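Local atomic coordinates of DisA protein (Sorangium cellulosum, PDB entry 6CCA), a protein that probably transfers methyl groups from S-adenosylmethionine to a polyketide intermediate of the disorazol assembly line, where it acts as a gem-dimethylating carbon methyltransferase. Residues A[199-204]-A[401-406]; A[227-232]-A[298-303]; A[305-310]-A[333-338]; A[313-318]-A[361-366]. All blocks are in the same frame, centred on the assembly; numbering follows the deposited sequence.

Interaction 1: residues A[199-204]-A[401-406]; sequences DHFNEL and IQNVIL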
loop_
_atom_site.group_PDB
_atom_site.type_symbol
_atom_site.label_atom_id
_atom_site.label_comp_id
_atom_site.label_asym_id
_atom_site.label_seq_id
_atom_site.Cartn_x
_atom_site.Cartn_y
_atom_site.Cartn_z
ATOM N N ASP A 199 7.150 -2.030 -10.380
ATOM C CA ASP A 199 8.392 -1.386 -10.776
ATOM C C ASP A 199 8.163 -0.008 -11.315
ATOM O O ASP A 199 8.945 0.892 -11.027
ATOM C CB ASP A 199 9.133 -2.233 -11.829
ATOM C CG ASP A 199 9.728 -3.502 -11.247
ATOM O OD1 ASP A 199 9.863 -3.621 -10.015
ATOM O OD2 ASP A 199 10.066 -4.366 -12.079
ATOM N N HIS A 200 7.058 0.221 -11.999
ATOM C CA HIS A 200 6.746 1.554 -12.519
ATOM C C HIS A 200 6.660 2.568 -11.360
ATOM O O HIS A 200 7.281 3.654 -11.364
ATOM C CB HIS A 200 5.431 1.523 -13.269
ATOM C CG HIS A 200 4.933 2.868 -13.613
ATOM N ND1 HIS A 200 5.206 3.473 -14.819
ATOM C CD2 HIS A 200 4.195 3.751 -12.906
ATOM C CE1 HIS A 200 4.622 4.668 -14.849
ATOM N NE2 HIS A 200 3.999 4.851 -13.704
ATOM N N PHE A 201 5.887 2.225 -10.365
ATOM C CA PHE A 201 5.772 3.076 -9.183
ATOM C C PHE A 201 7.040 3.172 -8.319
ATOM O O PHE A 201 7.311 4.244 -7.794
ATOM C CB PHE A 201 4.491 2.815 -8.391
ATOM C CG PHE A 201 3.267 3.125 -9.205
ATOM C CD1 PHE A 201 2.836 4.413 -9.383
ATOM C CD2 PHE A 201 2.575 2.080 -9.851
ATOM C CE1 PHE A 201 1.694 4.652 -10.140
ATOM C CE2 PHE A 201 1.496 2.340 -10.659
ATOM C CZ PHE A 201 1.093 3.652 -10.816
ATOM N N ASN A 202 7.790 2.079 -8.197
ATOM C CA ASN A 202 9.091 2.095 -7.485
ATOM C C ASN A 202 10.035 3.099 -8.138
ATOM O O ASN A 202 10.737 3.905 -7.479
ATOM C CB ASN A 202 9.725 0.691 -7.487
ATOM C CG ASN A 202 9.007 -0.310 -6.597
ATOM O OD1 ASN A 202 8.276 0.052 -5.686
ATOM N ND2 ASN A 202 9.311 -1.590 -6.803
ATOM N N GLU A 203 9.992 3.133 -9.458
ATOM C CA GLU A 203 10.857 4.010 -10.218
ATOM C C GLU A 203 10.440 5.449 -10.094
ATOM O O GLU A 203 11.330 6.295 -9.995
ATOM C CB GLU A 203 10.996 3.575 -11.685
ATOM C CG GLU A 203 11.736 2.238 -11.819
ATOM C CD GLU A 203 13.218 2.264 -11.394
ATOM O OE1 GLU A 203 13.882 3.323 -11.375
ATOM O OE2 GLU A 203 13.714 1.186 -11.008
ATOM N N LEU A 204 9.122 5.705 -9.995
ATOM C CA LEU A 204 8.639 7.053 -9.733
ATOM C C LEU A 204 9.026 7.575 -8.375
ATOM O O LEU A 204 9.348 8.739 -8.231
ATOM C CB LEU A 204 7.095 7.195 -9.899
ATOM C CG LEU A 204 6.542 7.260 -11.295
ATOM C CD1 LEU A 204 5.030 7.319 -11.187
ATOM C CD2 LEU A 204 7.119 8.523 -11.979
ATOM N N ILE A 401 -5.441 2.182 -9.844
ATOM C CA ILE A 401 -5.202 1.169 -8.829
ATOM C C ILE A 401 -4.131 1.583 -7.823
ATOM O O ILE A 401 -4.152 1.150 -6.662
ATOM C CB ILE A 401 -4.705 -0.142 -9.536
ATOM C CG1 ILE A 401 -5.880 -0.808 -10.213
ATOM C CG2 ILE A 401 -4.062 -1.110 -8.540
ATOM C CD1 ILE A 401 -5.450 -2.038 -11.024
ATOM N N GLN A 402 -3.227 2.405 -8.264
ATOM C CA GLN A 402 -2.044 2.811 -7.519
ATOM C C GLN A 402 -1.547 4.149 -8.036
ATOM O O GLN A 402 -1.728 4.549 -9.235
ATOM C CB GLN A 402 -0.936 1.792 -7.739
ATOM C CG GLN A 402 0.316 1.917 -6.926
ATOM C CD GLN A 402 1.228 0.714 -7.013
ATOM O OE1 GLN A 402 0.953 -0.271 -7.696
ATOM N NE2 GLN A 402 2.365 0.820 -6.363
ATOM N N ASN A 403 -0.922 4.881 -7.137
ATOM C CA ASN A 403 -0.287 6.153 -7.517
ATOM C C ASN A 403 0.867 6.554 -6.617
ATOM O O ASN A 403 0.962 6.047 -5.454
ATOM C CB ASN A 403 -1.342 7.263 -7.628
ATOM C CG ASN A 403 -0.931 8.343 -8.648
ATOM O OD1 ASN A 403 0.105 8.228 -9.321
ATOM N ND2 ASN A 403 -1.746 9.392 -8.747
ATOM N N VAL A 404 1.758 7.381 -7.148
ATOM C CA VAL A 404 2.699 8.134 -6.317
ATOM C C VAL A 404 2.144 9.569 -6.137
ATOM O O VAL A 404 1.661 10.220 -7.103
ATOM C CB VAL A 404 4.076 8.100 -6.893
ATOM C CG1 VAL A 404 4.973 9.175 -6.295
ATOM C CG2 VAL A 404 4.691 6.721 -6.698
ATOM N N ILE A 405 2.173 10.031 -4.911
ATOM C CA ILE A 405 1.612 11.324 -4.486
ATOM C C ILE A 405 2.692 12.118 -3.796
ATOM O O ILE A 405 3.327 11.612 -2.893
ATOM C CB ILE A 405 0.373 11.188 -3.596
ATOM C CG1 ILE A 405 -0.690 10.280 -4.279
ATOM C CG2 ILE A 405 -0.213 12.574 -3.291
ATOM C CD1 ILE A 405 -1.005 9.077 -3.500
ATOM N N LEU A 406 2.952 13.322 -4.283
ATOM C CA LEU A 406 3.956 14.249 -3.727
ATOM C C LEU A 406 3.254 15.419 -3.050
ATOM O O LEU A 406 2.220 15.883 -3.530
ATOM C CB LEU A 406 4.884 14.787 -4.809
ATOM C CG LEU A 406 5.463 13.727 -5.775
ATOM C CD1 LEU A 406 6.224 14.380 -6.901
ATOM C CD2 LEU A 406 6.354 12.797 -5.064
HETATM O O HOH W 1 5.280 -0.073 -6.239
#

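Interaction 2: residues A[227-232]-A[298-303]; sequences TILEVG and ERFDVV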
loop_
_atom_site.group_PDB
_atom_site.type_symbol
_atom_site.label_atom_id
_atom_site.label_comp_id
_atom_site.label_asym_id
_atom_site.label_seq_id
_atom_site.Cartn_x
_atom_site.Cartn_y
_atom_site.Cartn_z
ATOM N N THR A 227 18.594 14.979 4.391
ATOM C CA THR A 227 18.202 13.879 5.270
ATOM C C THR A 227 16.850 13.345 4.862
ATOM O O THR A 227 15.869 14.087 4.853
ATOM C CB THR A 227 18.144 14.346 6.735
ATOM O OG1 THR A 227 19.372 14.978 7.054
ATOM C CG2 THR A 227 18.005 13.176 7.682
ATOM N N ILE A 228 16.800 12.048 4.541
ATOM C CA ILE A 228 15.551 11.440 4.079
ATOM C C ILE A 228 15.154 10.398 5.092
ATOM O O ILE A 228 16.016 9.678 5.587
ATOM C CB ILE A 228 15.803 10.800 2.728
ATOM C CG1 ILE A 228 16.299 11.854 1.745
ATOM C CG2 ILE A 228 14.598 9.978 2.273
ATOM C CD1 ILE A 228 16.688 11.296 0.378
ATOM N N LEU A 229 13.895 10.374 5.459
ATOM C CA LEU A 229 13.351 9.345 6.345
ATOM C C LEU A 229 12.467 8.420 5.547
ATOM O O LEU A 229 11.557 8.888 4.908
ATOM C CB LEU A 229 12.557 10.013 7.442
ATOM C CG LEU A 229 11.606 9.142 8.276
ATOM C CD1 LEU A 229 12.494 8.265 9.127
ATOM C CD2 LEU A 229 10.721 9.996 9.149
ATOM N N GLU A 230 12.691 7.114 5.630
ATOM C CA GLU A 230 11.730 6.164 5.177
ATOM C C GLU A 230 11.002 5.561 6.362
ATOM O O GLU A 230 11.612 5.011 7.272
ATOM C CB GLU A 230 12.337 5.042 4.352
ATOM C CG GLU A 230 11.288 4.084 3.842
ATOM C CD GLU A 230 11.797 3.040 2.834
ATOM O OE1 GLU A 230 13.042 2.876 2.686
ATOM O OE2 GLU A 230 10.883 2.356 2.268
ATOM N N VAL A 231 9.682 5.661 6.333
ATOM C CA VAL A 231 8.864 5.011 7.346
ATOM C C VAL A 231 8.394 3.670 6.891
ATOM O O VAL A 231 8.159 3.446 5.696
ATOM C CB VAL A 231 7.674 5.896 7.761
ATOM C CG1 VAL A 231 8.213 7.157 8.459
ATOM C CG2 VAL A 231 6.863 6.309 6.609
ATOM N N GLY A 232 8.186 2.748 7.835
ATOM C CA GLY A 232 7.727 1.441 7.391
ATOM C C GLY A 232 8.567 0.746 6.356
ATOM O O GLY A 232 8.034 0.038 5.514
ATOM N N GLU A 298 11.724 19.070 12.603
ATOM C CA GLU A 298 12.312 19.603 11.386
ATOM C C GLU A 298 13.692 19.088 10.997
ATOM O O GLU A 298 14.514 19.818 10.565
ATOM C CB GLU A 298 12.262 21.132 11.323
ATOM C CG GLU A 298 13.201 21.796 12.256
ATOM C CD GLU A 298 13.701 23.158 11.800
ATOM O OE1 GLU A 298 13.749 23.495 10.628
ATOM O OE2 GLU A 298 14.114 23.869 12.680
ATOM N N ARG A 299 13.871 17.795 11.119
ATOM C CA ARG A 299 15.115 17.185 10.802
ATOM C C ARG A 299 15.234 16.704 9.374
ATOM O O ARG A 299 16.288 16.533 8.886
ATOM C CB ARG A 299 15.359 16.001 11.706
ATOM C CG ARG A 299 16.788 16.054 12.178
ATOM C CD ARG A 299 17.437 14.732 12.398
ATOM N NE ARG A 299 18.642 14.615 11.625
ATOM C CZ ARG A 299 19.634 13.851 11.963
ATOM N NH1 ARG A 299 19.567 13.168 13.088
ATOM N NH2 ARG A 299 20.666 13.760 11.175
ATOM N N PHE A 300 14.100 16.464 8.758
ATOM C CA PHE A 300 14.038 15.752 7.514
ATOM C C PHE A 300 13.631 16.591 6.343
ATOM O O PHE A 300 12.691 17.289 6.426
ATOM C CB PHE A 300 13.083 14.570 7.664
ATOM C CG PHE A 300 13.588 13.548 8.608
ATOM C CD1 PHE A 300 14.623 12.743 8.261
ATOM C CD2 PHE A 300 13.115 13.487 9.874
ATOM C CE1 PHE A 300 15.143 11.853 9.133
ATOM C CE2 PHE A 300 13.625 12.577 10.759
ATOM C CZ PHE A 300 14.642 11.769 10.375
ATOM N N ASP A 301 14.363 16.439 5.247
ATOM C CA ASP A 301 14.023 17.124 4.015
ATOM C C ASP A 301 12.892 16.392 3.312
ATOM O O ASP A 301 12.105 16.999 2.584
ATOM C CB ASP A 301 15.238 17.148 3.140
ATOM C CG ASP A 301 16.353 18.019 3.748
ATOM O OD1 ASP A 301 16.278 19.264 3.562
ATOM O OD2 ASP A 301 17.166 17.492 4.517
ATOM N N VAL A 302 12.885 15.064 3.430
ATOM C CA VAL A 302 11.896 14.191 2.716
ATOM C C VAL A 302 11.511 13.076 3.653
ATOM O O VAL A 302 12.373 12.523 4.347
ATOM C CB VAL A 302 12.487 13.541 1.414
ATOM C CG1 VAL A 302 11.465 12.684 0.676
ATOM C CG2 VAL A 302 13.044 14.571 0.476
ATOM N N VAL A 303 10.218 12.776 3.686
ATOM C CA VAL A 303 9.724 11.560 4.254
ATOM C C VAL A 303 9.114 10.703 3.155
ATOM O O VAL A 303 8.220 11.177 2.432
ATOM C CB VAL A 303 8.705 11.807 5.327
ATOM C CG1 VAL A 303 8.144 10.521 5.877
ATOM C CG2 VAL A 303 9.302 12.548 6.488
HETATM O O HOH W 2 19.305 17.717 6.684
#

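Interaction 3: residues A[305-310]-A[333-338]; sequences GANVVH and VLNEMT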
loop_
_atom_site.group_PDB
_atom_site.type_symbol
_atom_site.label_atom_id
_atom_site.label_comp_id
_atom_site.label_asym_id
_atom_site.label_seq_id
_atom_site.Cartn_x
_atom_site.Cartn_y
_atom_site.Cartn_z
ATOM N N GLY A 305 7.048 7.127 2.275
ATOM C CA GLY A 305 6.169 6.067 2.806
ATOM C C GLY A 305 5.694 5.219 1.665
ATOM O O GLY A 305 4.832 5.667 0.889
ATOM N N ALA A 306 6.216 4.014 1.547
ATOM C CA ALA A 306 5.865 3.171 0.442
ATOM C C ALA A 306 4.920 2.156 0.904
ATOM O O ALA A 306 5.367 1.131 1.491
ATOM C CB ALA A 306 7.145 2.530 -0.106
ATOM N N ASN A 307 3.624 2.421 0.717
ATOM C CA ASN A 307 2.517 1.515 0.968
ATOM C C ASN A 307 2.357 1.176 2.456
ATOM O O ASN A 307 2.089 0.033 2.789
ATOM C CB ASN A 307 2.554 0.233 0.074
ATOM C CG ASN A 307 2.091 0.525 -1.379
ATOM O OD1 ASN A 307 0.951 0.838 -1.611
ATOM N ND2 ASN A 307 3.033 0.439 -2.370
ATOM N N VAL A 308 2.628 2.144 3.328
ATOM C CA VAL A 308 2.565 1.944 4.734
ATOM C C VAL A 308 1.877 3.063 5.544
ATOM O O VAL A 308 1.314 2.806 6.622
ATOM C CB VAL A 308 4.044 1.823 5.301
ATOM C CG1 VAL A 308 4.728 0.552 4.782
ATOM C CG2 VAL A 308 4.888 3.073 4.966
ATOM N N VAL A 309 1.832 4.313 5.035
ATOM C CA VAL A 309 1.275 5.390 5.865
ATOM C C VAL A 309 -0.208 5.179 6.162
ATOM O O VAL A 309 -0.730 5.663 7.215
ATOM C CB VAL A 309 1.499 6.792 5.225
ATOM C CG1 VAL A 309 0.788 7.915 5.966
ATOM C CG2 VAL A 309 2.998 7.113 5.238
ATOM N N HIS A 310 -0.910 4.492 5.251
ATOM C CA HIS A 310 -2.341 4.155 5.548
ATOM C C HIS A 310 -2.517 3.206 6.783
ATOM O O HIS A 310 -3.628 3.049 7.277
ATOM C CB HIS A 310 -3.000 3.475 4.356
ATOM C CG HIS A 310 -2.424 2.117 4.064
ATOM N ND1 HIS A 310 -1.393 1.922 3.160
ATOM C CD2 HIS A 310 -2.677 0.902 4.608
ATOM C CE1 HIS A 310 -1.041 0.644 3.173
ATOM N NE2 HIS A 310 -1.825 0.001 4.020
ATOM N N VAL A 333 6.557 11.876 0.187
ATOM C CA VAL A 333 6.434 11.091 -1.041
ATOM C C VAL A 333 5.723 9.799 -0.639
ATOM O O VAL A 333 6.217 9.004 0.229
ATOM C CB VAL A 333 7.809 10.777 -1.621
ATOM C CG1 VAL A 333 7.630 9.891 -2.854
ATOM C CG2 VAL A 333 8.538 12.082 -1.925
ATOM N N LEU A 334 4.530 9.609 -1.191
ATOM C CA LEU A 334 3.745 8.396 -0.945
ATOM C C LEU A 334 3.672 7.518 -2.187
ATOM O O LEU A 334 3.474 8.050 -3.313
ATOM C CB LEU A 334 2.313 8.771 -0.529
ATOM C CG LEU A 334 2.084 9.624 0.678
ATOM C CD1 LEU A 334 0.629 10.071 0.823
ATOM C CD2 LEU A 334 2.521 8.862 1.923
ATOM N N ASN A 335 3.805 6.203 -1.977
ATOM C CA ASN A 335 3.394 5.214 -2.945
ATOM C C ASN A 335 2.277 4.429 -2.296
ATOM O O ASN A 335 2.495 3.805 -1.210
ATOM C CB ASN A 335 4.570 4.321 -3.257
ATOM C CG ASN A 335 4.247 3.252 -4.301
ATOM O OD1 ASN A 335 3.109 3.150 -4.785
ATOM N ND2 ASN A 335 5.286 2.519 -4.721
ATOM N N GLU A 336 1.088 4.536 -2.846
ATOM C CA GLU A 336 -0.109 4.014 -2.230
ATOM C C GLU A 336 -1.045 3.308 -3.226
ATOM O O GLU A 336 -1.154 3.669 -4.387
ATOM C CB GLU A 336 -0.947 5.147 -1.550
ATOM C CG GLU A 336 -0.449 5.545 -0.155
ATOM C CD GLU A 336 -0.795 4.477 0.895
ATOM O OE1 GLU A 336 -1.834 3.806 0.816
ATOM O OE2 GLU A 336 -0.017 4.294 1.827
ATOM N N MET A 337 -1.775 2.322 -2.722
ATOM C CA MET A 337 -2.810 1.679 -3.509
ATOM C C MET A 337 -4.053 2.576 -3.334
ATOM O O MET A 337 -4.381 2.949 -2.193
ATOM C CB MET A 337 -3.060 0.219 -3.034
ATOM C CG MET A 337 -1.769 -0.598 -3.052
ATOM S SD MET A 337 -1.169 -0.880 -4.760
ATOM C CE MET A 337 0.381 -1.685 -4.305
ATOM N N THR A 338 -4.661 2.954 -4.460
ATOM C CA THR A 338 -5.706 3.963 -4.511
ATOM C C THR A 338 -7.102 3.486 -4.971
ATOM O O THR A 338 -7.956 4.323 -5.313
ATOM C CB THR A 338 -5.216 5.121 -5.394
ATOM O OG1 THR A 338 -4.685 4.631 -6.633
ATOM C CG2 THR A 338 -4.080 5.863 -4.693
HETATM O O HOH W 3 2.357 5.029 2.357
HETATM O O HOH W 4 -1.326 1.130 -0.050
#

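Interaction 4: residues A[313-318]-A[361-366]; sequences KNLRST and AERMKW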
loop_
_atom_site.group_PDB
_atom_site.type_symbol
_atom_site.label_atom_id
_atom_site.label_comp_id
_atom_site.label_asym_id
_atom_site.label_seq_id
_atom_site.Cartn_x
_atom_site.Cartn_y
_atom_site.Cartn_z
ATOM N N LYS A 313 -4.061 4.402 12.971
ATOM C CA LYS A 313 -5.379 4.585 13.535
ATOM C C LYS A 313 -6.043 5.857 13.157
ATOM O O LYS A 313 -7.245 5.889 12.940
ATOM C CB LYS A 313 -5.287 4.546 15.070
ATOM C CG LYS A 313 -5.040 3.156 15.562
ATOM C CD LYS A 313 -5.121 3.056 17.071
ATOM C CE LYS A 313 -4.765 1.626 17.476
ATOM N NZ LYS A 313 -4.115 1.596 18.811
ATOM N N ASN A 314 -5.248 6.922 13.097
ATOM C CA ASN A 314 -5.705 8.217 12.740
ATOM C C ASN A 314 -4.795 8.913 11.731
ATOM O O ASN A 314 -3.701 9.333 12.057
ATOM C CB ASN A 314 -5.793 9.109 13.982
ATOM C CG ASN A 314 -6.507 10.393 13.668
ATOM O OD1 ASN A 314 -5.941 11.334 13.126
ATOM N ND2 ASN A 314 -7.814 10.393 13.889
ATOM N N LEU A 315 -5.266 9.022 10.501
ATOM C CA LEU A 315 -4.457 9.520 9.406
ATOM C C LEU A 315 -4.028 10.972 9.604
ATOM O O LEU A 315 -2.872 11.307 9.379
ATOM C CB LEU A 315 -5.192 9.268 8.068
ATOM C CG LEU A 315 -4.358 9.363 6.785
ATOM C CD1 LEU A 315 -3.076 8.510 6.937
ATOM C CD2 LEU A 315 -5.184 8.959 5.565
ATOM N N ARG A 316 -4.963 11.828 10.006
ATOM C CA ARG A 316 -4.670 13.246 10.190
ATOM C C ARG A 316 -3.568 13.458 11.224
ATOM O O ARG A 316 -2.694 14.307 11.053
ATOM C CB ARG A 316 -5.933 14.003 10.604
ATOM C CG ARG A 316 -6.942 14.189 9.482
ATOM C CD ARG A 316 -8.144 14.995 9.948
ATOM N NE ARG A 316 -9.249 14.927 8.998
ATOM C CZ ARG A 316 -9.394 15.749 7.962
ATOM N NH1 ARG A 316 -8.502 16.704 7.740
ATOM N NH2 ARG A 316 -10.433 15.614 7.147
ATOM N N SER A 317 -3.623 12.677 12.296
ATOM C CA SER A 317 -2.676 12.759 13.348
ATOM C C SER A 317 -1.280 12.284 12.852
ATOM O O SER A 317 -0.246 12.827 13.189
ATOM C CB SER A 317 -3.189 11.843 14.488
ATOM O OG SER A 317 -2.260 11.790 15.504
ATOM N N THR A 318 -1.282 11.214 12.070
ATOM C CA THR A 318 -0.060 10.683 11.532
ATOM C C THR A 318 0.585 11.682 10.575
ATOM O O THR A 318 1.784 11.906 10.640
ATOM C CB THR A 318 -0.362 9.329 10.865
ATOM O OG1 THR A 318 -0.661 8.364 11.878
ATOM C CG2 THR A 318 0.817 8.805 10.029
ATOM N N ALA A 361 -14.470 7.359 8.004
ATOM C CA ALA A 361 -14.952 8.344 7.046
ATOM C C ALA A 361 -13.855 8.986 6.244
ATOM O O ALA A 361 -14.145 9.631 5.252
ATOM C CB ALA A 361 -15.703 9.480 7.733
ATOM N N GLU A 362 -12.623 8.852 6.647
ATOM C CA GLU A 362 -11.539 9.405 5.800
ATOM C C GLU A 362 -11.097 8.399 4.720
ATOM O O GLU A 362 -10.304 8.768 3.851
ATOM C CB GLU A 362 -10.305 9.701 6.619
ATOM C CG GLU A 362 -10.510 10.729 7.719
ATOM C CD GLU A 362 -10.983 12.064 7.261
ATOM O OE1 GLU A 362 -10.903 12.440 6.060
ATOM O OE2 GLU A 362 -11.434 12.806 8.160
ATOM N N ARG A 363 -11.587 7.166 4.798
ATOM C CA ARG A 363 -11.052 6.041 3.964
ATOM C C ARG A 363 -12.076 5.534 2.981
ATOM O O ARG A 363 -13.269 5.806 3.134
ATOM C CB ARG A 363 -10.639 4.876 4.858
ATOM C CG ARG A 363 -9.886 5.178 6.135
ATOM C CD ARG A 363 -8.517 5.773 5.997
ATOM N NE ARG A 363 -7.910 5.929 7.319
ATOM C CZ ARG A 363 -6.790 5.361 7.739
ATOM N NH1 ARG A 363 -6.012 4.645 6.920
ATOM N NH2 ARG A 363 -6.364 5.605 8.956
ATOM N N MET A 364 -11.653 4.791 1.966
ATOM C CA MET A 364 -12.587 4.063 1.117
ATOM C C MET A 364 -13.172 2.900 1.912
ATOM O O MET A 364 -12.565 2.337 2.771
ATOM C CB MET A 364 -11.949 3.623 -0.203
ATOM C CG MET A 364 -11.575 4.802 -1.099
ATOM S SD MET A 364 -10.856 4.323 -2.690
ATOM C CE MET A 364 -9.306 3.640 -2.156
ATOM N N LYS A 365 -14.405 2.530 1.607
ATOM C CA LYS A 365 -15.132 1.606 2.460
ATOM C C LYS A 365 -14.446 0.251 2.561
ATOM O O LYS A 365 -13.899 -0.219 1.572
ATOM C CB LYS A 365 -16.497 1.356 1.844
ATOM C CG LYS A 365 -17.494 0.788 2.850
ATOM C CD LYS A 365 -18.828 0.614 2.162
ATOM C CE LYS A 365 -19.790 0.008 3.152
ATOM N NZ LYS A 365 -21.035 -0.217 2.407
ATOM N N TRP A 366 -14.393 -0.297 3.769
ATOM C CA TRP A 366 -13.786 -1.585 4.061
ATOM C C TRP A 366 -12.328 -1.663 3.720
ATOM O O TRP A 366 -11.833 -2.711 3.265
ATOM C CB TRP A 366 -14.540 -2.676 3.359
ATOM C CG TRP A 366 -15.854 -3.030 4.120
ATOM C CD1 TRP A 366 -16.052 -3.231 5.491
ATOM C CD2 TRP A 366 -17.103 -3.250 3.501
ATOM N NE1 TRP A 366 -17.377 -3.561 5.728
ATOM C CE2 TRP A 366 -18.035 -3.593 4.526
ATOM C CE3 TRP A 366 -17.535 -3.143 2.200
ATOM C CZ2 TRP A 366 -19.366 -3.869 4.244
ATOM C CZ3 TRP A 366 -18.826 -3.406 1.929
ATOM C CH2 TRP A 366 -19.741 -3.771 2.956
#

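Interaction 1: residues A[199-204]-A[401-406]
F201 lies flat against the side chain of Q402, and this stack, together with V404, makes up most of the contact. The Q402 chain leaves the backbone with CG anti to N (chi1 -172°) and stays extended, which carries it across one face of the phenyl ring. Its CG sits 3.9 Å from the ring centroid in a CH-pi contact, and the amide beyond follows nearly parallel to the ring, the planes 20° apart, with CD 3.4 Å from F201 CD2. Glutamine suits this place because its methylenes and flat amide can cover an aromatic face while the polar end still finds partners. Q402 NE2 donates to N335 OD1 on the adjacent strand and also to a water 3.1 Å away, which in turn bonds to N202 OD1. The opposite face of the F201 ring is covered from within the helix by H200 CD2, and the H200 ring itself meets H392. V404 does the remaining work with one methyl: its CG2 lies 4.0 Å from F201 CD1 and 4.0 Å from L204 CB, so a branched strand residue fits against two helix residues one turn apart. The axes of the short segments 199-204 and 402-406 approach to 8.5 Å and run almost parallel, at 7°. Helix 196-216 thus packs on the sheet face around strand 402-409, the helix-on-sheet layering of the Rossmann-like class I methyltransferase fold.

Interaction 2: residues A[227-232]-A[298-303]
T227 and D301 are joined through both backbone polar atoms of the threonine. T227 N donates to D301 OD2 at 2.9 Å in a nearly straight bond (169°), while D301 N returns a bond to T227 O at 2.8 Å; the same carbonyl takes a weak bond from V302 N. A side-chain carboxylate thus accepts from the strand N-H where the chain turns a corner at D301. Past the corner the strands pair in parallel, L229 N bonding to V302 O at 2.9 Å. I228 and V302 stand side by side on one face of the sheet; on the other, L229 CD2 rests 4.0 Å from V303 CG2, branched side chains suited to a core. L229 CB lies over one face of the F300 ring, 3.7 Å from the centroid. T227 CG2, anti to the backbone N, is thereby put obliquely on the same ring, 3.5 Å from F300 CD1. Further out, R299 CB lies over the other face of F300, and F256 meets the ring edge-to-face. D301 is held by salt bridges to K327 and R216, which would balance its buried charge; E254 bonds to T227 OG1 and forms a salt bridge with R299. This is the central parallel strand pair of the Rossmann-like sheet; strand 226-231 runs into the turn at G232 (phi 55°), probably the glycine-rich motif I, which in class I methyltransferases lines the S-adenosylmethionine site.

Interaction 3: residues A[305-310]-A[333-338]
H310 reaches both carboxylate oxygens of E336 with a single ring nitrogen. H310 ND1 is 3.0 Å from E336 OE2, in a straight bond (167°) that uses the syn lone pair and lies in the ring plane, and also 3.0 Å from E336 OE1, where the bond is bent and weak. The carboxylate and imidazole planes stand 79° apart. H310 CG sits between the backbone N and the carbonyl carbon (chi1 67°), bringing ND1 round to the glutamate, whose chain is folded back at chi2. One water donates to E336 OE2 and accepts from V309 N at 2.8 Å; another donates to E336 OE1 and to N307 OD1 and accepts from M337 N. The buried glutamate thus has partners at both oxygens, which fix its rotation. In the sheet itself the strands pair in parallel, G305 N donating to V333 O at 2.9 Å and N335 N to G305 O at 3.1 Å. Glycine suits position 305 because V309 CG2 occupies the place where a CB would lie; that methyl also touches L334 CD2 at 3.8 Å. At N307 the chain leaves the sheet in a left-handed conformation; N307 N bonds weakly to N335 O, and its side-chain amide lies against M337 and N335, the two amide planes crossing. These are the C-terminal ends of two parallel Rossmann-fold strands, the edge where class I methyltransferases carry their active site.

Interaction 4: residues A[313-318]-A[361-366]
R316 and E362 meet because one chain is straight and the other folded: the arginine runs extended from CG to NE (chi2 -178°), whereas the glutamate bends at chi2 (-59°). The setting is the first turn of helix 315-325, the helix of the beta-alpha-beta crossover between strands 300-306 and 330-337, facing a loop that precedes helix 372-381. The arginine comes side-on, with two nitrogens on one oxygen. R316 NE lies 3.2 Å from E362 OE2, and its NH2 3.1 Å from the same atom. Both donors approach from one face of the carboxylate, NE from above its plane and NH2 on the syn side, tilted out of it; the guanidinium stands nearly perpendicular to the carboxylate (81°). An arginine is well suited here, since NH1 reaches E382 and NH2 also reaches E381, gathering three acids round one cation. R363, bent at chi2 as well, comes to the helix start with L315 CB over one face of its guanidinium, 3.9 Å from R363 NH2. D359 and the P368 carbonyl hold its side chain within its own loop, while the carbonyls of H310 and T312 join it to the chain between strand 300-306 and helix 315-325. L315 turns its apolar branch to W375 and L378. N314, the N-cap, closes the helix start as its OD1 accepts from S317 N at 2.8 Å, with the donor in the carbonyl plane.

Overall arrangement
Interactions 1, 2 and 3 share one sheet. Interactions 2 and 3 both use strand 300-306, and V333 N probably bonds to V303 O (2.9 Å) between them; interactions 1 and 3, with centres about 9 Å apart, join where I405 N probably bonds to L334 O (2.9 Å). Interaction 4 lies off the sheet, its centre about 13 Å from that of interaction 3, and touches it where R363 NH1 probably bonds to H310 O (2.9 Å). V308 packs against G232 and V231, so the probable cofactor-binding turn of interaction 2 and the H310–E336 pair lie toward the same end of the sheet. Interactions 2 and 4 are farthest apart, about 22 Å between centres.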